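Local coordinates for protein halogenase (Chondromyces crocatus, PDB 3E1T) that probably catalyses the FAD-dependent chlorination step in the biosynthesis of chondrochloren by a myxobacterium, at residues A[10-15]-A[20-25]; A[34-39]-A[145-150]; A[117-122]-A[126-131]; A[172-177]-A[296-301]. All blocks are in the same frame, centred on the assembly; numbering follows the deposited sequence.

Contact 1 (A[10-15]-A[20-25]). With FAD (flavin-adenine dinucleotide), chain C.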
# COMPACT_ATOMS: atom_id res chain seq x y z
N LEU A 10 -17.30 12.93 12.65
CA LEU A 10 -16.15 12.65 11.78
C LEU A 10 -16.50 12.87 10.33
O LEU A 10 -17.54 12.41 9.87
CB LEU A 10 -15.68 11.20 11.97
CG LEU A 10 -14.66 10.56 11.01
CD1 LEU A 10 -13.30 11.26 11.14
CD2 LEU A 10 -14.52 9.06 11.30
N ILE A 11 -15.62 13.56 9.60
CA ILE A 11 -15.70 13.61 8.15
C ILE A 11 -14.50 12.90 7.55
O ILE A 11 -13.35 13.25 7.84
CB ILE A 11 -15.76 15.05 7.61
CG1 ILE A 11 -17.01 15.77 8.14
CG2 ILE A 11 -15.75 15.04 6.07
CD1 ILE A 11 -16.90 17.29 8.18
N VAL A 12 -14.77 11.90 6.70
CA VAL A 12 -13.74 11.18 5.99
C VAL A 12 -13.73 11.60 4.52
O VAL A 12 -14.78 11.62 3.87
CB VAL A 12 -13.93 9.65 6.13
CG1 VAL A 12 -12.89 8.89 5.32
CG2 VAL A 12 -13.81 9.27 7.60
N ILE A 13 -12.55 11.97 4.04
CA ILE A 13 -12.33 12.36 2.67
C ILE A 13 -11.77 11.20 1.85
O ILE A 13 -10.55 10.90 1.91
CB ILE A 13 -11.31 13.53 2.58
CG1 ILE A 13 -11.57 14.59 3.67
CG2 ILE A 13 -11.27 14.07 1.15
CD1 ILE A 13 -10.54 15.71 3.74
N GLY A 14 -12.63 10.55 1.07
CA GLY A 14 -12.23 9.47 0.17
C GLY A 14 -12.85 8.16 0.62
O GLY A 14 -12.88 7.87 1.80
N GLY A 15 -13.32 7.36 -0.34
CA GLY A 15 -13.99 6.11 -0.01
C GLY A 15 -13.32 4.83 -0.50
O GLY A 15 -13.99 3.82 -0.74
N SER A 20 -13.38 4.03 3.69
CA SER A 20 -14.55 3.22 4.03
C SER A 20 -14.34 2.42 5.31
O SER A 20 -15.27 2.29 6.13
CB SER A 20 -14.91 2.30 2.87
OG SER A 20 -13.86 1.40 2.62
N THR A 21 -13.12 1.91 5.52
CA THR A 21 -12.79 1.12 6.70
C THR A 21 -12.88 1.93 8.00
O THR A 21 -13.47 1.48 9.00
CB THR A 21 -11.40 0.42 6.58
OG1 THR A 21 -11.42 -0.50 5.48
CG2 THR A 21 -11.04 -0.33 7.83
N LEU A 22 -12.26 3.11 7.99
CA LEU A 22 -12.35 4.05 9.11
C LEU A 22 -13.79 4.51 9.38
O LEU A 22 -14.25 4.47 10.50
CB LEU A 22 -11.47 5.28 8.85
CG LEU A 22 -11.68 6.51 9.74
CD1 LEU A 22 -11.51 6.21 11.22
CD2 LEU A 22 -10.74 7.59 9.33
N ALA A 23 -14.49 4.94 8.33
CA ALA A 23 -15.89 5.36 8.48
C ALA A 23 -16.72 4.26 9.14
O ALA A 23 -17.38 4.51 10.15
CB ALA A 23 -16.46 5.75 7.12
N SER A 24 -16.66 3.04 8.60
CA SER A 24 -17.39 1.90 9.17
C SER A 24 -17.11 1.69 10.65
O SER A 24 -18.05 1.53 11.43
CB SER A 24 -17.10 0.61 8.40
OG SER A 24 -17.45 0.75 7.05
N PHE A 25 -15.84 1.71 11.04
CA PHE A 25 -15.43 1.40 12.42
C PHE A 25 -15.88 2.42 13.47
O PHE A 25 -16.03 2.09 14.65
CB PHE A 25 -13.90 1.25 12.52
CG PHE A 25 -13.36 -0.08 12.06
CD1 PHE A 25 -14.12 -1.24 12.17
CD2 PHE A 25 -12.07 -0.18 11.56
CE1 PHE A 25 -13.61 -2.48 11.77
CE2 PHE A 25 -11.56 -1.41 11.15
CZ PHE A 25 -12.33 -2.56 11.25
PA FAD C . -7.22 5.09 -2.59
O1A FAD C . -7.47 3.63 -2.89
O2A FAD C . -6.39 5.80 -3.61
O5B FAD C . -8.66 5.81 -2.50
C5B FAD C . -8.77 7.19 -2.18
C4B FAD C . -10.15 7.70 -2.63
O4B FAD C . -10.25 9.10 -2.43
C3B FAD C . -10.36 7.46 -4.12
O3B FAD C . -11.56 6.74 -4.27
C2B FAD C . -10.50 8.84 -4.73
O2B FAD C . -11.51 8.85 -5.70
C1B FAD C . -10.88 9.70 -3.54
N9A FAD C . -10.46 11.11 -3.60
C8A FAD C . -9.30 11.65 -4.11
N7A FAD C . -9.36 12.99 -3.92
C5A FAD C . -10.51 13.31 -3.30
C6A FAD C . -11.09 14.52 -2.88
N6A FAD C . -10.53 15.70 -3.18
N1A FAD C . -12.31 14.50 -2.26
C2A FAD C . -12.99 13.32 -2.07
N3A FAD C . -12.43 12.14 -2.50
C4A FAD C . -11.21 12.13 -3.09
N1 FAD C . -1.61 -2.43 -2.73
C2 FAD C . -1.96 -3.71 -2.41
O2 FAD C . -2.49 -3.91 -1.32
N3 FAD C . -1.70 -4.73 -3.30
C4 FAD C . -1.10 -4.47 -4.53
O4 FAD C . -0.88 -5.37 -5.33
C4X FAD C . -0.73 -3.17 -4.84
N5 FAD C . -0.13 -2.86 -6.05
C5X FAD C . 0.21 -1.56 -6.35
C6 FAD C . 0.83 -1.24 -7.56
C7 FAD C . 1.18 0.09 -7.85
C7M FAD C . 2.03 0.37 -9.05
C8 FAD C . 0.91 1.10 -6.92
C8M FAD C . 1.45 2.50 -7.10
C9 FAD C . 0.29 0.78 -5.72
C9A FAD C . -0.06 -0.54 -5.42
N10 FAD C . -0.69 -0.83 -4.22
C10 FAD C . -1.01 -2.14 -3.93
C1' FAD C . -1.09 0.28 -3.27
C2' FAD C . -2.58 0.61 -3.29
O2' FAD C . -2.90 1.14 -4.56
C3' FAD C . -2.93 1.66 -2.22
O3' FAD C . -2.13 1.48 -1.06
C4' FAD C . -4.37 1.64 -1.73
O4' FAD C . -5.24 1.90 -2.81
C5' FAD C . -4.56 2.71 -0.65
O5' FAD C . -5.93 2.92 -0.43
P FAD C . -6.49 4.34 0.08
O1P FAD C . -7.85 4.13 0.71
O2P FAD C . -5.55 4.94 1.07
O3P FAD C . -6.48 5.28 -1.20
O HOH W 1 -13.84 1.25 -0.19
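L22 reaches from helix 17-27 onto the side chains of L10 and V12, which project from the same face of strand 10-13. Its CB points at the strand, and CG, anti to the backbone N (chi1 166°), is carried into the notch between the two, 4.1 Å from both L10 CD2 and V12 CG2. Beyond this branch point the methyls divide: L22 CD1 lies against L10 CD2, while L22 CD2 meets V12 CG2 at 3.9 Å. A23 CB gives V12 CG2 a looser neighbour. At the turn the contact becomes polar, where a water bridges G15 O (2.6 Å) and S20 OG, whose hydroxyl also has G16 O as a partner. G14 CA comes within 3.3 Å of FAD O4B, where a side chain would run into the ribose. One turn along the helix, S24 OG and S24 N grip S20 O from opposite faces of its carbonyl plane. The helix runs nearly antiparallel to the strand (164°), as in the first beta-alpha-beta unit of a Rossmann-type fold; strands 33-36 and 163-166 flank strand 10-13, and helix 315-333 packs against L10, L22 and F25.

Contact 2 (A[34-39]-A[145-150]). With FAD (flavin-adenine dinucleotide), chain C.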
# COMPACT_ATOMS: atom_id res chain seq x y z
N LEU A 34 -19.75 11.34 8.17
CA LEU A 34 -19.92 11.66 6.77
C LEU A 34 -18.67 11.19 6.03
O LEU A 34 -17.55 11.35 6.53
CB LEU A 34 -20.03 13.18 6.60
CG LEU A 34 -20.73 13.90 5.45
CD1 LEU A 34 -19.93 15.14 5.07
CD2 LEU A 34 -21.02 13.06 4.22
N LEU A 35 -18.85 10.63 4.85
CA LEU A 35 -17.74 10.25 4.00
C LEU A 35 -18.02 10.80 2.61
O LEU A 35 -19.06 10.50 2.01
CB LEU A 35 -17.57 8.72 4.01
CG LEU A 35 -16.89 7.80 2.98
CD1 LEU A 35 -16.35 8.45 1.72
CD2 LEU A 35 -15.83 6.95 3.67
N LEU A 36 -17.10 11.63 2.13
CA LEU A 36 -17.20 12.23 0.80
C LEU A 36 -16.22 11.59 -0.19
O LEU A 36 -15.02 11.54 0.06
CB LEU A 36 -16.96 13.75 0.88
CG LEU A 36 -17.90 14.58 1.78
CD1 LEU A 36 -17.46 16.03 1.81
CD2 LEU A 36 -19.34 14.50 1.30
N GLU A 37 -16.76 11.11 -1.32
CA GLU A 37 -15.96 10.45 -2.35
C GLU A 37 -16.15 11.14 -3.71
O GLU A 37 -17.27 11.34 -4.16
CB GLU A 37 -16.30 8.95 -2.41
CG GLU A 37 -15.90 8.24 -3.71
CD GLU A 37 -14.40 8.16 -3.90
OE1 GLU A 37 -13.67 7.79 -2.94
OE2 GLU A 37 -13.96 8.45 -5.01
N ARG A 38 -15.03 11.49 -4.33
CA ARG A 38 -15.01 12.30 -5.55
C ARG A 38 -15.67 11.59 -6.74
O ARG A 38 -16.35 12.22 -7.56
CB ARG A 38 -13.56 12.70 -5.85
CG ARG A 38 -13.29 13.40 -7.18
CD ARG A 38 -11.78 13.58 -7.40
NE ARG A 38 -11.06 12.32 -7.18
CZ ARG A 38 -10.69 11.47 -8.14
NH1 ARG A 38 -10.94 11.73 -9.42
NH2 ARG A 38 -10.06 10.35 -7.81
N GLU A 39 -15.46 10.27 -6.82
CA GLU A 39 -15.92 9.46 -7.95
C GLU A 39 -17.28 8.84 -7.65
O GLU A 39 -17.74 8.83 -6.50
CB GLU A 39 -14.91 8.33 -8.23
CG GLU A 39 -13.56 8.78 -8.83
CD GLU A 39 -13.30 8.25 -10.25
OE1 GLU A 39 -12.21 7.68 -10.49
OE2 GLU A 39 -14.19 8.40 -11.14
N VAL A 145 -11.72 21.87 11.57
CA VAL A 145 -13.11 21.97 12.07
C VAL A 145 -14.16 21.62 11.03
O VAL A 145 -15.33 21.45 11.37
CB VAL A 145 -13.44 23.36 12.72
CG1 VAL A 145 -12.88 23.45 14.14
CG2 VAL A 145 -12.96 24.51 11.87
N GLY A 146 -13.74 21.53 9.78
CA GLY A 146 -14.66 21.16 8.72
C GLY A 146 -13.99 21.06 7.38
O GLY A 146 -12.76 21.07 7.28
N VAL A 147 -14.81 20.95 6.33
CA VAL A 147 -14.31 20.90 4.97
C VAL A 147 -15.16 21.78 4.05
O VAL A 147 -16.33 22.04 4.34
CB VAL A 147 -14.28 19.44 4.41
CG1 VAL A 147 -13.32 18.56 5.20
CG2 VAL A 147 -15.69 18.83 4.36
N ARG A 148 -14.56 22.25 2.96
CA ARG A 148 -15.31 22.78 1.83
C ARG A 148 -15.31 21.73 0.72
O ARG A 148 -14.26 21.18 0.40
CB ARG A 148 -14.71 24.09 1.29
CG ARG A 148 -15.01 24.34 -0.20
CD ARG A 148 -14.73 25.75 -0.70
NE ARG A 148 -13.53 26.35 -0.11
CZ ARG A 148 -13.56 27.23 0.88
NH1 ARG A 148 -14.72 27.61 1.39
NH2 ARG A 148 -12.43 27.73 1.37
N TYR A 149 -16.48 21.47 0.14
CA TYR A 149 -16.61 20.52 -0.96
C TYR A 149 -17.57 21.02 -2.04
O TYR A 149 -18.31 21.97 -1.82
CB TYR A 149 -17.08 19.15 -0.45
CG TYR A 149 -18.47 19.13 0.16
CD1 TYR A 149 -19.58 18.73 -0.59
CD2 TYR A 149 -18.67 19.48 1.50
CE1 TYR A 149 -20.86 18.71 -0.02
CE2 TYR A 149 -19.94 19.45 2.08
CZ TYR A 149 -21.03 19.06 1.31
OH TYR A 149 -22.29 19.03 1.88
N ARG A 150 -17.54 20.37 -3.20
CA ARG A 150 -18.57 20.54 -4.23
C ARG A 150 -19.40 19.27 -4.27
O ARG A 150 -18.84 18.17 -4.30
CB ARG A 150 -17.96 20.77 -5.62
CG ARG A 150 -16.73 21.65 -5.66
CD ARG A 150 -16.18 21.72 -7.09
NE ARG A 150 -16.97 22.63 -7.93
CZ ARG A 150 -16.93 22.66 -9.26
NH1 ARG A 150 -16.14 21.82 -9.93
NH2 ARG A 150 -17.67 23.53 -9.93
PA FAD C . -7.22 5.09 -2.59
O1A FAD C . -7.47 3.63 -2.89
O2A FAD C . -6.39 5.80 -3.61
O5B FAD C . -8.66 5.81 -2.50
C5B FAD C . -8.77 7.19 -2.18
C4B FAD C . -10.15 7.70 -2.63
O4B FAD C . -10.25 9.10 -2.43
C3B FAD C . -10.36 7.46 -4.12
O3B FAD C . -11.56 6.74 -4.27
C2B FAD C . -10.50 8.84 -4.73
O2B FAD C . -11.51 8.85 -5.70
C1B FAD C . -10.88 9.70 -3.54
N9A FAD C . -10.46 11.11 -3.60
C8A FAD C . -9.30 11.65 -4.11
N7A FAD C . -9.36 12.99 -3.92
C5A FAD C . -10.51 13.31 -3.30
C6A FAD C . -11.09 14.52 -2.88
N6A FAD C . -10.53 15.70 -3.18
N1A FAD C . -12.31 14.50 -2.26
C2A FAD C . -12.99 13.32 -2.07
N3A FAD C . -12.43 12.14 -2.50
C4A FAD C . -11.21 12.13 -3.09
N1 FAD C . -1.61 -2.43 -2.73
C2 FAD C . -1.96 -3.71 -2.41
O2 FAD C . -2.49 -3.91 -1.32
N3 FAD C . -1.70 -4.73 -3.30
C4 FAD C . -1.10 -4.47 -4.53
O4 FAD C . -0.88 -5.37 -5.33
C4X FAD C . -0.73 -3.17 -4.84
N5 FAD C . -0.13 -2.86 -6.05
C5X FAD C . 0.21 -1.56 -6.35
C6 FAD C . 0.83 -1.24 -7.56
C7 FAD C . 1.18 0.09 -7.85
C7M FAD C . 2.03 0.37 -9.05
C8 FAD C . 0.91 1.10 -6.92
C8M FAD C . 1.45 2.50 -7.10
C9 FAD C . 0.29 0.78 -5.72
C9A FAD C . -0.06 -0.54 -5.42
N10 FAD C . -0.69 -0.83 -4.22
C10 FAD C . -1.01 -2.14 -3.93
C1' FAD C . -1.09 0.28 -3.27
C2' FAD C . -2.58 0.61 -3.29
O2' FAD C . -2.90 1.14 -4.56
C3' FAD C . -2.93 1.66 -2.22
O3' FAD C . -2.13 1.48 -1.06
C4' FAD C . -4.37 1.64 -1.73
O4' FAD C . -5.24 1.90 -2.81
C5' FAD C . -4.56 2.71 -0.65
O5' FAD C . -5.93 2.92 -0.43
P FAD C . -6.49 4.34 0.08
O1P FAD C . -7.85 4.13 0.71
O2P FAD C . -5.55 4.94 1.07
O3P FAD C . -6.48 5.28 -1.20
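The ring of Y149 receives L36 CD1 over one face, a CH-pi contact 4.0 Å from the centroid and 27° off the ring normal; the ring of H132 also meets that of Y149. The guanidinium of R38 has E39 CG over one face, toward its rim, and FAD N9A in plane at its edge, while NH2 approaches FAD O2B obliquely at 3.0 Å. L36 lies crosswise to Y149, its CG set beside the backbone N (chi1 -59°), and the same CD1 methyl touches V147 CG2 at 4.2 Å. This single methyl thus carries the contact between the strands.

The next residue serves the cofactor. The side chain of E37 bends at chi2 (67°), bringing its carboxylate to the adenosine ribose: FAD O3B donates to E37 OE1 (2.7 Å) and FAD O2B to E37 OE2 (2.6 Å). E39 N binds E37 OE2 on its anti side, and G15 N binds E37 OE1, so each oxygen has two partners and the group is fixed in rotation. A leucine in place of E37 would probably leave both ribose hydroxyls and the amides of G15 and E39 without their acceptor. An acidic residue following the second parallel strand and holding the ribose diol is characteristic of Rossmann-type FAD-binding folds.

Contact 3 (A[117-122]-A[126-131])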
# COMPACT_ATOMS: atom_id res chain seq x y z
N LEU A 117 -16.86 -2.60 -0.24
CA LEU A 117 -16.50 -1.97 1.02
C LEU A 117 -17.31 -0.71 1.35
O LEU A 117 -17.64 -0.47 2.51
CB LEU A 117 -15.00 -1.62 1.06
CG LEU A 117 -13.93 -2.72 1.16
CD1 LEU A 117 -12.53 -2.11 1.02
CD2 LEU A 117 -14.03 -3.51 2.44
N LEU A 118 -17.59 0.10 0.33
CA LEU A 118 -18.30 1.38 0.56
C LEU A 118 -19.78 1.13 0.85
O LEU A 118 -20.36 1.81 1.69
CB LEU A 118 -18.12 2.35 -0.62
CG LEU A 118 -18.44 3.84 -0.35
CD1 LEU A 118 -17.61 4.45 0.78
CD2 LEU A 118 -18.27 4.66 -1.60
N ARG A 119 -20.36 0.16 0.15
CA ARG A 119 -21.72 -0.30 0.43
C ARG A 119 -21.87 -0.77 1.88
O ARG A 119 -22.88 -0.49 2.52
CB ARG A 119 -22.11 -1.40 -0.56
CG ARG A 119 -22.85 -0.94 -1.82
CD ARG A 119 -22.08 0.09 -2.65
NE ARG A 119 -22.20 1.45 -2.12
CZ ARG A 119 -21.75 2.54 -2.73
NH1 ARG A 119 -21.14 2.46 -3.90
NH2 ARG A 119 -21.91 3.73 -2.16
N ASN A 120 -20.84 -1.46 2.39
CA ASN A 120 -20.83 -1.95 3.77
C ASN A 120 -20.79 -0.81 4.77
O ASN A 120 -21.33 -0.93 5.87
CB ASN A 120 -19.65 -2.89 4.01
CG ASN A 120 -19.66 -3.53 5.40
OD1 ASN A 120 -20.64 -4.13 5.81
ND2 ASN A 120 -18.54 -3.40 6.13
N SER A 121 -20.13 0.29 4.38
CA SER A 121 -20.08 1.52 5.18
C SER A 121 -21.49 2.05 5.42
O SER A 121 -21.87 2.34 6.56
CB SER A 121 -19.24 2.60 4.48
OG SER A 121 -17.85 2.38 4.63
N GLU A 122 -22.25 2.19 4.33
CA GLU A 122 -23.63 2.66 4.39
C GLU A 122 -24.43 1.85 5.38
O GLU A 122 -24.97 2.39 6.35
CB GLU A 122 -24.26 2.60 3.00
CG GLU A 122 -23.65 3.58 2.04
CD GLU A 122 -24.07 3.36 0.61
OE1 GLU A 122 -24.46 2.22 0.26
OE2 GLU A 122 -24.01 4.34 -0.17
N VAL A 126 -22.96 4.72 7.89
CA VAL A 126 -22.16 5.85 7.42
C VAL A 126 -22.94 6.62 6.36
O VAL A 126 -23.52 6.02 5.45
CB VAL A 126 -20.78 5.43 6.83
CG1 VAL A 126 -20.04 6.63 6.27
CG2 VAL A 126 -19.92 4.73 7.89
N ASP A 127 -22.93 7.94 6.49
CA ASP A 127 -23.50 8.85 5.51
C ASP A 127 -22.52 9.02 4.35
O ASP A 127 -21.75 9.98 4.33
CB ASP A 127 -23.80 10.19 6.19
CG ASP A 127 -24.67 11.11 5.36
OD1 ASP A 127 -24.76 10.97 4.12
OD2 ASP A 127 -25.28 12.02 5.97
N VAL A 128 -22.54 8.12 3.37
CA VAL A 128 -21.59 8.24 2.26
C VAL A 128 -22.22 8.95 1.07
O VAL A 128 -23.38 8.71 0.72
CB VAL A 128 -20.87 6.89 1.86
CG1 VAL A 128 -21.04 5.82 2.92
CG2 VAL A 128 -21.29 6.38 0.49
N ARG A 129 -21.46 9.84 0.46
CA ARG A 129 -21.94 10.63 -0.66
C ARG A 129 -20.91 10.67 -1.77
O ARG A 129 -19.84 11.27 -1.60
CB ARG A 129 -22.32 12.03 -0.18
CG ARG A 129 -23.69 12.07 0.49
CD ARG A 129 -23.70 12.92 1.74
NE ARG A 129 -23.85 14.33 1.43
CZ ARG A 129 -24.30 15.25 2.28
NH1 ARG A 129 -24.66 14.92 3.52
NH2 ARG A 129 -24.38 16.51 1.88
N GLU A 130 -21.22 10.00 -2.88
CA GLU A 130 -20.36 9.98 -4.05
C GLU A 130 -20.53 11.26 -4.85
O GLU A 130 -21.38 12.09 -4.51
CB GLU A 130 -20.66 8.74 -4.91
CG GLU A 130 -20.26 7.43 -4.23
CD GLU A 130 -20.80 6.19 -4.92
OE1 GLU A 130 -21.04 6.22 -6.15
OE2 GLU A 130 -20.98 5.17 -4.23
N ARG A 131 -19.73 11.43 -5.90
CA ARG A 131 -19.69 12.66 -6.72
C ARG A 131 -19.43 13.95 -5.93
O ARG A 131 -19.76 15.05 -6.39
CB ARG A 131 -20.96 12.80 -7.59
CG ARG A 131 -21.10 11.77 -8.72
CD ARG A 131 -19.78 11.49 -9.44
NE ARG A 131 -19.22 12.66 -10.10
CZ ARG A 131 -19.18 12.84 -11.42
NH1 ARG A 131 -19.67 11.92 -12.24
NH2 ARG A 131 -18.64 13.95 -11.92
O HOH W 2 -25.04 6.48 0.85
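V126 N donates to S121 O (2.9 Å) from above the carbonyl plane, closing the short connection over which helix 110-123 hands the chain to strand 127-129, at 139° to it. V128 is the apolar centre of the contact: its CG2 lies 3.9 Å from L118 CG, its CG1 3.6 Å from E122 CG, and S121 CB closes on V126 CB as well as on V128 CG1. Strand 127-129 is an outermost strand of the parallel sheet, next to strand 33-36; helix 110-123 leads into it, and both are part of the Rossmann-type FAD-binding region, with L118 and V126 both resting on L35.

Above V128 sits a salt-bridge network. The chain of R119 leaves the helix pointing away from the strand, but bends at chi2 and chi3 bring the guanidinium back to E130, with L118 CB over one face. NH1 and NH2 of R119 both bind E130 OE2, each at 2.7 Å, end-on and nearly in the guanidinium plane, although the carboxylate is turned 40° from it. R119 NH2 also bonds E122 OE2 (3.0 Å), from above that carboxylate. A methionine in place of R119 would probably leave the acids of E122 and E130, 5.1 Å apart at their OE2 atoms, without the positive charge between them. D115 is a further partner of R119 NH1, and a water links E122 OE2 to V128 O.

Contact 4 (A[172-177]-A[296-301])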
# COMPACT_ATOMS: atom_id res chain seq x y z
N THR A 172 -4.06 13.19 -2.91
CA THR A 172 -4.64 14.09 -1.90
C THR A 172 -4.26 15.54 -2.18
O THR A 172 -3.12 15.85 -2.54
CB THR A 172 -4.21 13.74 -0.46
OG1 THR A 172 -4.57 14.82 0.41
CG2 THR A 172 -2.69 13.51 -0.36
N ARG A 173 -5.25 16.42 -2.01
CA ARG A 173 -5.02 17.86 -2.17
C ARG A 173 -5.01 18.58 -0.82
O ARG A 173 -4.89 19.80 -0.78
CB ARG A 173 -6.03 18.48 -3.18
CG ARG A 173 -7.52 18.38 -2.78
CD ARG A 173 -8.46 18.59 -3.99
NE ARG A 173 -8.55 19.99 -4.43
CZ ARG A 173 -9.04 20.39 -5.60
NH1 ARG A 173 -9.49 19.50 -6.48
NH2 ARG A 173 -9.08 21.68 -5.90
N VAL A 174 -5.12 17.83 0.27
CA VAL A 174 -5.24 18.43 1.61
C VAL A 174 -4.19 17.97 2.63
O VAL A 174 -4.11 18.53 3.73
CB VAL A 174 -6.68 18.22 2.22
CG1 VAL A 174 -7.76 18.84 1.32
CG2 VAL A 174 -6.97 16.75 2.51
N SER A 175 -3.36 16.99 2.27
CA SER A 175 -2.41 16.44 3.25
C SER A 175 -1.39 17.44 3.76
O SER A 175 -0.90 17.29 4.87
CB SER A 175 -1.69 15.20 2.71
OG SER A 175 -0.79 15.55 1.68
N GLN A 176 -1.09 18.47 2.96
CA GLN A 176 -0.11 19.48 3.38
C GLN A 176 -0.55 20.29 4.61
O GLN A 176 0.27 20.96 5.26
CB GLN A 176 0.26 20.42 2.22
CG GLN A 176 -0.80 21.45 1.88
CD GLN A 176 -1.97 20.86 1.13
OE1 GLN A 176 -1.92 19.71 0.66
NE2 GLN A 176 -3.05 21.64 0.99
N ALA A 177 -1.83 20.21 4.95
CA ALA A 177 -2.33 20.80 6.17
C ALA A 177 -1.82 20.06 7.41
O ALA A 177 -1.78 20.64 8.49
CB ALA A 177 -3.85 20.83 6.15
N ASN A 296 -4.24 18.52 14.84
CA ASN A 296 -5.23 18.80 15.88
C ASN A 296 -6.55 18.74 15.16
O ASN A 296 -6.85 19.63 14.36
CB ASN A 296 -5.02 20.17 16.53
CG ASN A 296 -4.30 20.09 17.89
OD1 ASN A 296 -4.10 19.01 18.46
ND2 ASN A 296 -3.91 21.25 18.41
N GLY A 297 -7.29 17.66 15.39
CA GLY A 297 -8.54 17.41 14.70
C GLY A 297 -8.43 16.81 13.31
O GLY A 297 -9.44 16.57 12.67
N MET A 298 -7.21 16.59 12.82
CA MET A 298 -7.02 16.00 11.49
C MET A 298 -6.02 14.86 11.55
O MET A 298 -5.10 14.87 12.37
CB MET A 298 -6.58 17.06 10.47
CG MET A 298 -6.62 16.61 9.00
SD MET A 298 -6.23 18.00 7.96
CE MET A 298 -5.97 17.27 6.32
N ALA A 299 -6.21 13.87 10.68
CA ALA A 299 -5.28 12.75 10.52
C ALA A 299 -5.17 12.33 9.06
O ALA A 299 -6.06 12.63 8.26
CB ALA A 299 -5.70 11.59 11.36
N LEU A 300 -4.08 11.63 8.71
CA LEU A 300 -3.90 11.09 7.36
C LEU A 300 -3.85 9.57 7.47
O LEU A 300 -3.18 9.00 8.35
CB LEU A 300 -2.62 11.61 6.69
CG LEU A 300 -2.26 13.10 6.75
CD1 LEU A 300 -0.78 13.35 6.37
CD2 LEU A 300 -3.19 13.92 5.86
N VAL A 301 -4.58 8.90 6.59
CA VAL A 301 -4.54 7.43 6.56
C VAL A 301 -4.26 6.96 5.14
O VAL A 301 -4.58 7.67 4.17
CB VAL A 301 -5.85 6.76 7.11
CG1 VAL A 301 -6.13 7.14 8.55
CG2 VAL A 301 -7.01 7.08 6.26
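M298 stretches from strand 298-300 into the loop 172-177, and its terminal methyl makes the closest approach of the contact, CE lying 3.4 Å from V174 O. The side chain is extended throughout (CG anti to the backbone N, chi1 -169°), which delivers sulfur and methyl at full length. CE also meets V174 CG2 at 4.0 Å, the two side chains lying at a slant to one another. Two residues along the strand, L300 CD2 lies against S175, equally close to its CA and CB at 3.7 Å. These four residues are buried, and V137 and F139 of strand 133-140 also pack on M298.

Toward the surface the fit relaxes. A177, partly exposed, touches M298 with its CB, 4.1 Å from both SD and CE. Q176 turns away from the strand and folds back on its own loop, its NE2 donating to R173 O (3.1 Å) with the acceptor in the amide plane. R173 is exposed as well; it pairs with E133 and touches FAD, so the loop borders the cofactor pocket.

Bonds within the loop do much to set its shape. T172 OG1 accepts from V174 N (3.1 Å) in an ST turn, with a weaker bond from S175 N and a further partner in D166. A177 N binds V174 O (3.1 Å), satisfying the carbonyl that the methionine methyl abuts. No hydrogen bond or salt bridge joins the two segments, so their cohesion rests mainly on van der Waals contact, largely between apolar groups, while the polar bonds set the loop's form.

How the contacts relate
Contacts 1 to 4 all reach one five-stranded parallel sheet, ordered 127-129, 33-36, 10-13, 163-166, 298-300. Contact 1, first in sequence, lies on the central strand, contact 2 on its neighbour and contact 3 on the outermost strand beyond; in sequence contact 3 falls between the segments of contact 2. Contact 4, last to close, holds the opposite edge. The centres of contacts 1 and 3 are about 8 Å apart, of 1 and 2 about 11 Å, and of 3 and 4 about 20 Å. Contact 2 packs this sheet against strand 143-150 of a second sheet, which contact 4 also meets. Contacts 1 and 2 frame the adenosine end of FAD, and R173 of contact 4 also touches the cofactor.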